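Local atomic coordinates of periplasmic chaperone Spy (Escherichia coli, PDB entry 3OEO), a protein that probably acts as an ATP-independent periplasmic chaperone that limits protein aggregation and helps proteins refold, binding its substrates over a large region. Residues Gln40-Ile45 and Asn101-Ile106. Residues are numbered along the deposited sequence; the frame is centred on the assembly and turned at random.
Sequences QQIREI and NKIYNI
Gln41 meets Ile106 where the antiparallel segments begin to pair: its amide end lies against the methyl branch, NE2 being 3.4 Å from Ile106 CG2, while Gln41 CB stands 3.7 Å from Ile106 CD1. Amide and branch are in van der Waals contact. Segment 40-45 illustrates how helices can be joined largely by apolar packing, with an amide and the start of a lysine chain at the margins. Ile42 extends its end to that of Ile103, with 4.2 Å between their CD1 atoms, and its backbone N borders Ile106 CD1. Farther along, Ile45 reaches tip to tip toward Ile106, and its CD1 rests near CB of Lys102, whose chain then leads off. Ile106 carries CG1 beside its backbone N (chi1 -60°) and is extended beyond it (chi2 175°), which brings CD1 up against Gln41 CB and Ile45 CD1. Replacing Ile106 with an alanine would probably rob Ile45 CD1 of its tip-to-tip partner and the Gln41 amide of the branch it lies against. Behind 101-106, Asn101 packs on Phe73 of the second subunit. The contact joins helix 38-49 to segment 101-106, on helix 87-104, as an antiparallel pair within the elongated, cradle-shaped fold of the CpxP/Spy family.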
ATOM      1  N   GLN A  40       9.024  11.696 -21.654  1.00 97.92           N
ATOM      2  CA  GLN A  40       9.748  12.771 -20.977  1.00 99.31           C
ATOM      3  C   GLN A  40       8.818  13.715 -20.216  1.00 96.53           C
ATOM      4  O   GLN A  40       9.192  14.259 -19.174  1.00 97.09           O
ATOM      5  CB  GLN A  40      10.631  13.542 -21.971  1.00102.54           C
ATOM      6  CG  GLN A  40      11.399  14.731 -21.390  1.00104.37           C
ATOM      7  CD  GLN A  40      12.163  14.405 -20.114  1.00105.59           C
ATOM      8  OE1 GLN A  40      12.128  15.172 -19.153  1.00105.31           O
ATOM      9  NE2 GLN A  40      12.855  13.266 -20.099  1.00107.53           N
ATOM     10  N   GLN A  41       7.611  13.913 -20.737  1.00 94.04           N
ATOM     11  CA  GLN A  41       6.605  14.682 -20.011  1.00 91.79           C
ATOM     12  C   GLN A  41       6.180  13.941 -18.750  1.00 89.97           C
ATOM     13  O   GLN A  41       5.939  14.559 -17.716  1.00 89.35           O
ATOM     14  CB  GLN A  41       5.407  15.011 -20.901  1.00 89.97           C
ATOM     15  CG  GLN A  41       5.526  16.374 -21.560  1.00 91.66           C
ATOM     16  CD  GLN A  41       4.627  16.527 -22.763  1.00 91.21           C
ATOM     17  OE1 GLN A  41       5.106  16.596 -23.896  1.00 93.18           O
ATOM     18  NE2 GLN A  41       3.319  16.584 -22.530  1.00 88.99           N
ATOM     19  N   ILE A  42       6.120  12.616 -18.846  1.00 89.60           N
ATOM     20  CA  ILE A  42       5.884  11.749 -17.696  1.00 88.52           C
ATOM     21  C   ILE A  42       7.028  11.880 -16.690  1.00 90.65           C
ATOM     22  O   ILE A  42       6.805  11.905 -15.483  1.00 89.85           O
ATOM     23  CB  ILE A  42       5.722  10.279 -18.137  1.00 88.37           C
ATOM     24  CG1 ILE A  42       4.527  10.140 -19.086  1.00 86.86           C
ATOM     25  CG2 ILE A  42       5.567   9.357 -16.928  1.00 87.32           C
ATOM     26  CD1 ILE A  42       4.568   8.898 -19.962  1.00 88.08           C
ATOM     27  N   ARG A  43       8.249  11.977 -17.207  1.00 94.15           N
ATOM     28  CA  ARG A  43       9.452  12.159 -16.398  1.00 97.07           C
ATOM     29  C   ARG A  43       9.363  13.375 -15.466  1.00 97.13           C
ATOM     30  O   ARG A  43       9.889  13.341 -14.352  1.00 98.04           O
ATOM     31  CB  ARG A  43      10.677  12.249 -17.328  1.00100.99           C
ATOM     32  CG  ARG A  43      12.029  12.577 -16.683  1.00104.70           C
ATOM     33  CD  ARG A  43      12.615  11.425 -15.872  1.00106.06           C
ATOM     34  NE  ARG A  43      12.573  10.135 -16.562  1.00105.98           N
ATOM     35  CZ  ARG A  43      13.486   9.176 -16.421  1.00109.11           C
ATOM     36  NH1 ARG A  43      14.540   9.355 -15.631  1.00111.51           N
ATOM     37  NH2 ARG A  43      13.351   8.036 -17.085  1.00109.56           N
ATOM     38  N   GLU A  44       8.688  14.434 -15.913  1.00 96.57           N
ATOM     39  CA  GLU A  44       8.581  15.662 -15.122  1.00 97.51           C
ATOM     40  C   GLU A  44       7.521  15.552 -14.027  1.00 95.25           C
ATOM     41  O   GLU A  44       7.600  16.236 -13.004  1.00 96.13           O
ATOM     42  CB  GLU A  44       8.323  16.883 -16.023  1.00 98.14           C
ATOM     43  CG  GLU A  44       6.850  17.232 -16.269  1.00 94.71           C
ATOM     44  CD  GLU A  44       6.629  18.042 -17.537  1.00 94.58           C
ATOM     45  OE1 GLU A  44       7.266  19.107 -17.698  1.00 96.79           O
ATOM     46  OE2 GLU A  44       5.805  17.612 -18.374  1.00 91.69           O
ATOM     47  N   ILE A  45       6.538  14.684 -14.254  1.00 92.91           N
ATOM     48  CA  ILE A  45       5.406  14.513 -13.345  1.00 90.95           C
ATOM     49  C   ILE A  45       5.690  13.423 -12.315  1.00 90.75           C
ATOM     50  O   ILE A  45       5.232  13.511 -11.174  1.00 90.17           O
ATOM     51  CB  ILE A  45       4.103  14.178 -14.117  1.00 88.60           C
ATOM     52  CG1 ILE A  45       3.859  15.203 -15.224  1.00 89.18           C
ATOM     53  CG2 ILE A  45       2.901  14.139 -13.172  1.00 86.81           C
ATOM     54  CD1 ILE A  45       2.900  14.735 -16.290  1.00 87.59           C
ATOM     55  N   ASN A 101      -3.593  10.954 -13.291  1.00 77.21           N
ATOM     56  CA  ASN A 101      -4.549  11.675 -14.120  1.00 77.62           C
ATOM     57  C   ASN A 101      -3.814  12.536 -15.154  1.00 78.56           C
ATOM     58  O   ASN A 101      -4.086  12.449 -16.352  1.00 78.69           O
ATOM     59  CB  ASN A 101      -5.486  12.537 -13.269  1.00 77.92           C
ATOM     60  CG  ASN A 101      -6.792  12.879 -13.986  1.00 78.18           C
ATOM     61  OD1 ASN A 101      -7.548  13.732 -13.541  1.00 78.56           O
ATOM     62  ND2 ASN A 101      -7.059  12.210 -15.094  1.00 77.68           N
ATOM     63  N   LYS A 102      -2.869  13.348 -14.677  1.00 79.45           N
ATOM     64  CA  LYS A 102      -2.100  14.253 -15.528  1.00 80.72           C
ATOM     65  C   LYS A 102      -1.403  13.554 -16.704  1.00 81.54           C
ATOM     66  O   LYS A 102      -1.367  14.099 -17.810  1.00 82.16           O
ATOM     67  CB  LYS A 102      -1.113  15.076 -14.689  1.00 81.69           C
ATOM     68  CG  LYS A 102      -1.783  16.213 -13.896  1.00 81.60           C
ATOM     69  CD  LYS A 102      -0.839  16.881 -12.901  1.00 81.34           C
ATOM     70  CE  LYS A 102      -1.561  17.992 -12.142  1.00 82.34           C
ATOM     71  NZ  LYS A 102      -0.719  18.721 -11.146  1.00 82.40           N
ATOM     72  N   ILE A 103      -0.863  12.355 -16.478  1.00 81.97           N
ATOM     73  CA  ILE A 103      -0.315  11.559 -17.585  1.00 83.15           C
ATOM     74  C   ILE A 103      -1.419  11.149 -18.565  1.00 83.06           C
ATOM     75  O   ILE A 103      -1.215  11.196 -19.778  1.00 84.14           O
ATOM     76  CB  ILE A 103       0.548  10.323 -17.126  1.00 83.74           C
ATOM     77  CG1 ILE A 103       0.369   9.131 -18.082  1.00 84.23           C
ATOM     78  CG2 ILE A 103       0.220   9.902 -15.710  1.00 83.10           C
ATOM     79  CD1 ILE A 103       1.128   7.880 -17.686  1.00 85.99           C
ATOM     80  N   TYR A 104      -2.580  10.763 -18.038  1.00 82.38           N
ATOM     81  CA  TYR A 104      -3.740  10.453 -18.879  1.00 82.72           C
ATOM     82  C   TYR A 104      -3.964  11.601 -19.864  1.00 83.14           C
ATOM     83  O   TYR A 104      -4.242  11.374 -21.038  1.00 83.78           O
ATOM     84  CB  TYR A 104      -4.991  10.203 -18.007  1.00 82.30           C
ATOM     85  CG  TYR A 104      -6.267   9.851 -18.757  1.00 82.70           C
ATOM     86  CD1 TYR A 104      -7.202  10.836 -19.088  1.00 82.68           C
ATOM     87  CD2 TYR A 104      -6.549   8.533 -19.116  1.00 83.50           C
ATOM     88  CE1 TYR A 104      -8.374  10.519 -19.771  1.00 83.31           C
ATOM     89  CE2 TYR A 104      -7.722   8.203 -19.804  1.00 84.02           C
ATOM     90  CZ  TYR A 104      -8.629   9.202 -20.126  1.00 84.27           C
ATOM     91  OH  TYR A 104      -9.790   8.884 -20.799  1.00 85.65           O
ATOM     92  N   ASN A 105      -3.790  12.829 -19.379  1.00 83.14           N
ATOM     93  CA  ASN A 105      -4.067  14.036 -20.155  1.00 83.79           C
ATOM     94  C   ASN A 105      -2.975  14.418 -21.147  1.00 84.72           C
ATOM     95  O   ASN A 105      -3.160  15.319 -21.974  1.00 85.16           O
ATOM     96  CB  ASN A 105      -4.375  15.211 -19.220  1.00 83.89           C
ATOM     97  CG  ASN A 105      -5.841  15.263 -18.796  1.00 84.24           C
ATOM     98  OD1 ASN A 105      -6.452  16.337 -18.778  1.00 85.04           O
ATOM     99  ND2 ASN A 105      -6.412  14.106 -18.453  1.00 83.43           N
ATOM    100  N   ILE A 106      -1.836  13.737 -21.049  1.00 85.37           N
ATOM    101  CA  ILE A 106      -0.748  13.889 -22.009  1.00 86.92           C
ATOM    102  C   ILE A 106      -1.030  12.998 -23.213  1.00 87.57           C
ATOM    103  O   ILE A 106      -0.541  13.248 -24.316  1.00 88.93           O
ATOM    104  CB  ILE A 106       0.613  13.513 -21.394  1.00 87.77           C
ATOM    105  CG1 ILE A 106       0.919  14.408 -20.194  1.00 88.06           C
ATOM    106  CG2 ILE A 106       1.729  13.618 -22.434  1.00 89.96           C
ATOM    107  CD1 ILE A 106       2.182  14.028 -19.452  1.00 89.43           C
TER